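Long-range contact in FAD linked oxidase-like protein (Myceliophthora thermophila, PDB 5L6G), which oxidises the C1 hydroxyl of xylooligosaccharides and related sugars to lactones with a bicovalently bound FAD, passing the electrons to oxygen to form hydrogen peroxide: residues G288-L293 and V311-W316. Numbering follows the deposited sequence.
With NAG (2-acetamido-2-deoxy-beta-D-glucopyranose), chain G; NAG (2-acetamido-2-deoxy-beta-D-glucopyranose), chain E.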
loop_
_atom_site.group_PDB
_atom_site.type_symbol
_atom_site.label_atom_id
_atom_site.label_comp_id
_atom_site.label_asym_id
_atom_site.label_seq_id
_atom_site.Cartn_x
_atom_site.Cartn_y
_atom_site.Cartn_z
ATOM N N GLY A 288 -0.493 18.112 15.509
ATOM C CA GLY A 288 -0.449 19.210 16.459
ATOM C C GLY A 288 -1.021 20.434 15.758
ATOM O O GLY A 288 -1.432 20.359 14.602
ATOM N N ASN A 289 -1.052 21.559 16.459
ATOM C CA ASN A 289 -1.674 22.766 15.928
ATOM C C ASN A 289 -0.674 23.558 15.094
ATOM O O ASN A 289 0.483 23.150 14.959
ATOM C CB ASN A 289 -2.273 23.606 17.065
ATOM C CG ASN A 289 -1.256 23.970 18.124
ATOM O OD1 ASN A 289 -0.088 24.183 17.822
ATOM N ND2 ASN A 289 -1.707 24.057 19.387
ATOM N N ALA A 290 -1.114 24.681 14.527
ATOM C CA ALA A 290 -0.307 25.402 13.546
ATOM C C ALA A 290 0.918 26.048 14.166
ATOM O O ALA A 290 1.978 26.072 13.551
ATOM C CB ALA A 290 -1.146 26.444 12.819
ATOM N N SER A 291 0.781 26.583 15.382
ATOM C CA SER A 291 1.921 27.219 16.056
ATOM C C SER A 291 3.005 26.187 16.373
ATOM O O SER A 291 4.189 26.483 16.282
ATOM C CB SER A 291 1.486 27.961 17.332
ATOM O OG SER A 291 0.592 27.178 18.088
ATOM N N ALA A 292 2.589 24.969 16.717
ATOM C CA ALA A 292 3.536 23.903 17.028
ATOM C C ALA A 292 4.262 23.464 15.751
ATOM O O ALA A 292 5.483 23.262 15.754
ATOM C CB ALA A 292 2.823 22.736 17.695
ATOM N N LEU A 293 3.517 23.342 14.655
ATOM C CA LEU A 293 4.124 23.055 13.353
ATOM C C LEU A 293 5.180 24.095 12.972
ATOM O O LEU A 293 6.303 23.745 12.595
ATOM C CB LEU A 293 3.052 23.009 12.256
ATOM C CG LEU A 293 3.583 23.099 10.822
ATOM C CD1 LEU A 293 4.418 21.870 10.509
ATOM C CD2 LEU A 293 2.459 23.271 9.818
ATOM N N VAL A 311 -1.004 26.621 5.228
ATOM C CA VAL A 311 -1.050 26.034 6.558
ATOM C C VAL A 311 -2.515 25.997 6.980
ATOM O O VAL A 311 -3.153 27.036 7.095
ATOM C CB VAL A 311 -0.212 26.839 7.551
ATOM C CG1 VAL A 311 -0.381 26.307 8.963
ATOM C CG2 VAL A 311 1.251 26.820 7.129
ATOM N N GLN A 312 -3.041 24.801 7.197
ATOM C CA GLN A 312 -4.456 24.617 7.537
ATOM C C GLN A 312 -4.576 23.673 8.725
ATOM O O GLN A 312 -4.119 22.540 8.657
ATOM C CB GLN A 312 -5.215 24.008 6.358
ATOM C CG GLN A 312 -5.430 24.933 5.169
ATOM C CD GLN A 312 -5.860 24.168 3.926
ATOM O OE1 GLN A 312 -6.510 23.131 4.017
ATOM N NE2 GLN A 312 -5.489 24.678 2.760
ATOM N N GLU A 313 -5.211 24.138 9.796
ATOM C CA GLU A 313 -5.477 23.290 10.949
ATOM C C GLU A 313 -6.800 22.555 10.754
ATOM O O GLU A 313 -7.780 23.146 10.309
ATOM C CB GLU A 313 -5.583 24.123 12.218
ATOM C CG GLU A 313 -4.430 25.077 12.439
ATOM C CD GLU A 313 -4.490 25.727 13.801
ATOM O OE1 GLU A 313 -4.180 25.017 14.782
ATOM O OE2 GLU A 313 -4.856 26.928 13.883
ATOM N N HIS A 314 -6.842 21.296 11.157
ATOM C CA HIS A 314 -7.993 20.438 10.926
ATOM C C HIS A 314 -8.318 19.645 12.178
ATOM O O HIS A 314 -7.446 19.417 13.006
ATOM C CB HIS A 314 -7.666 19.405 9.822
ATOM C CG HIS A 314 -7.136 19.996 8.549
ATOM N ND1 HIS A 314 -7.916 20.723 7.674
ATOM C CD2 HIS A 314 -5.900 19.956 8.001
ATOM C CE1 HIS A 314 -7.183 21.116 6.651
ATOM N NE2 HIS A 314 -5.960 20.644 6.813
ATOM N N ASP A 315 -9.552 19.174 12.305
ATOM C CA ASP A 315 -9.793 18.034 13.200
ATOM C C ASP A 315 -9.295 16.783 12.480
ATOM O O ASP A 315 -8.833 16.868 11.337
ATOM C CB ASP A 315 -11.258 17.927 13.668
ATOM C CG ASP A 315 -12.231 17.463 12.589
ATOM O OD1 ASP A 315 -11.842 16.947 11.537
ATOM O OD2 ASP A 315 -13.438 17.601 12.825
ATOM N N TRP A 316 -9.362 15.642 13.159
ATOM C CA TRP A 316 -8.801 14.409 12.645
ATOM C C TRP A 316 -9.358 14.002 11.269
ATOM O O TRP A 316 -8.596 13.702 10.354
ATOM C CB TRP A 316 -8.991 13.273 13.652
ATOM C CG TRP A 316 -8.514 11.958 13.116
ATOM C CD1 TRP A 316 -9.284 10.910 12.743
ATOM C CD2 TRP A 316 -7.159 11.577 12.854
ATOM N NE1 TRP A 316 -8.499 9.882 12.277
ATOM C CE2 TRP A 316 -7.187 10.268 12.333
ATOM C CE3 TRP A 316 -5.925 12.217 13.002
ATOM C CZ2 TRP A 316 -6.026 9.578 11.969
ATOM C CZ3 TRP A 316 -4.769 11.535 12.648
ATOM C CH2 TRP A 316 -4.828 10.229 12.122
HETATM C C1 NAG G . -0.835 24.394 20.496
HETATM C C2 NAG G . -1.652 25.177 21.534
HETATM C C3 NAG G . -0.900 25.375 22.845
HETATM C C4 NAG G . -0.283 24.073 23.324
HETATM C C5 NAG G . 0.505 23.395 22.205
HETATM C C6 NAG G . 1.008 22.021 22.630
HETATM C C7 NAG G . -3.377 26.704 20.704
HETATM C C8 NAG G . -3.718 28.043 20.113
HETATM N N2 NAG G . -2.095 26.445 20.969
HETATM O O3 NAG G . -1.803 25.793 23.841
HETATM O O4 NAG G . 0.552 24.357 24.424
HETATM O O5 NAG G . -0.326 23.217 21.081
HETATM O O6 NAG G . 2.110 21.652 21.826
HETATM O O7 NAG G . -4.288 25.905 20.933
HETATM C C1 NAG E . -9.339 21.189 16.496
HETATM C C2 NAG E . -10.043 22.131 15.515
HETATM C C3 NAG E . -11.530 22.322 15.846
HETATM C C4 NAG E . -12.216 20.967 16.013
HETATM C C5 NAG E . -11.452 20.173 17.066
HETATM C C6 NAG E . -12.042 18.781 17.278
HETATM C C7 NAG E . -8.926 23.973 14.329
HETATM C C8 NAG E . -8.247 25.308 14.454
HETATM N N2 NAG E . -9.359 23.417 15.466
HETATM O O3 NAG E . -12.168 23.060 14.822
HETATM O O4 NAG E . -13.572 21.107 16.387
HETATM O O5 NAG E . -10.123 20.015 16.622
HETATM O O6 NAG E . -11.113 17.978 17.980
HETATM O O7 NAG E . -9.054 23.455 13.218
#
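Asn289 and Glu313 meet where a surface helix begins, and the asparagine is both helix cap and glycan carrier. Its CB lies 3.3 Å from Glu313 OE1, while ND2 carries an N-linked GlcNAc. With CG tucked in between N and C (chi1 56°), the amide folds back over the first turn, where OD1 accepts from Ala292 N at 3.0 Å. One residue on, Ala290 donates its backbone N-H to Glu313 OE1 in a hydrogen bond (N to OE1 3.1 Å), reaching the oxygen from 67° out of the carboxylate plane. In the glutamate, chi1 of -51° brings CG alongside Ala290 CB, and the extended chain beyond carries CD past the same methyl, each at 3.6 Å, and OE1 on to the N-H. The acetyl methyl C8 of a second GlcNAc comes within 3.8 Å of Glu313 OE2. A carboxylate at a helix N-terminus is likely to be favoured by the helix dipole; with a lysine in its place, Ala290 N would probably lose this acceptor and face a positive charge. Leu293 turns inward, and its CD2 approaches Val311 CG1 (4.2 Å), the methyl that packs on Ala290 CB; Thr235 and Tyr237 of strand 234-240 also touch this leucine. The example is a beta-alpha-beta crossover: parallel strands 280-286 and 308-314, flanking antiparallel strand 234-240, are joined by helix 290-304, whose capped start rests on the sheet's edge strand.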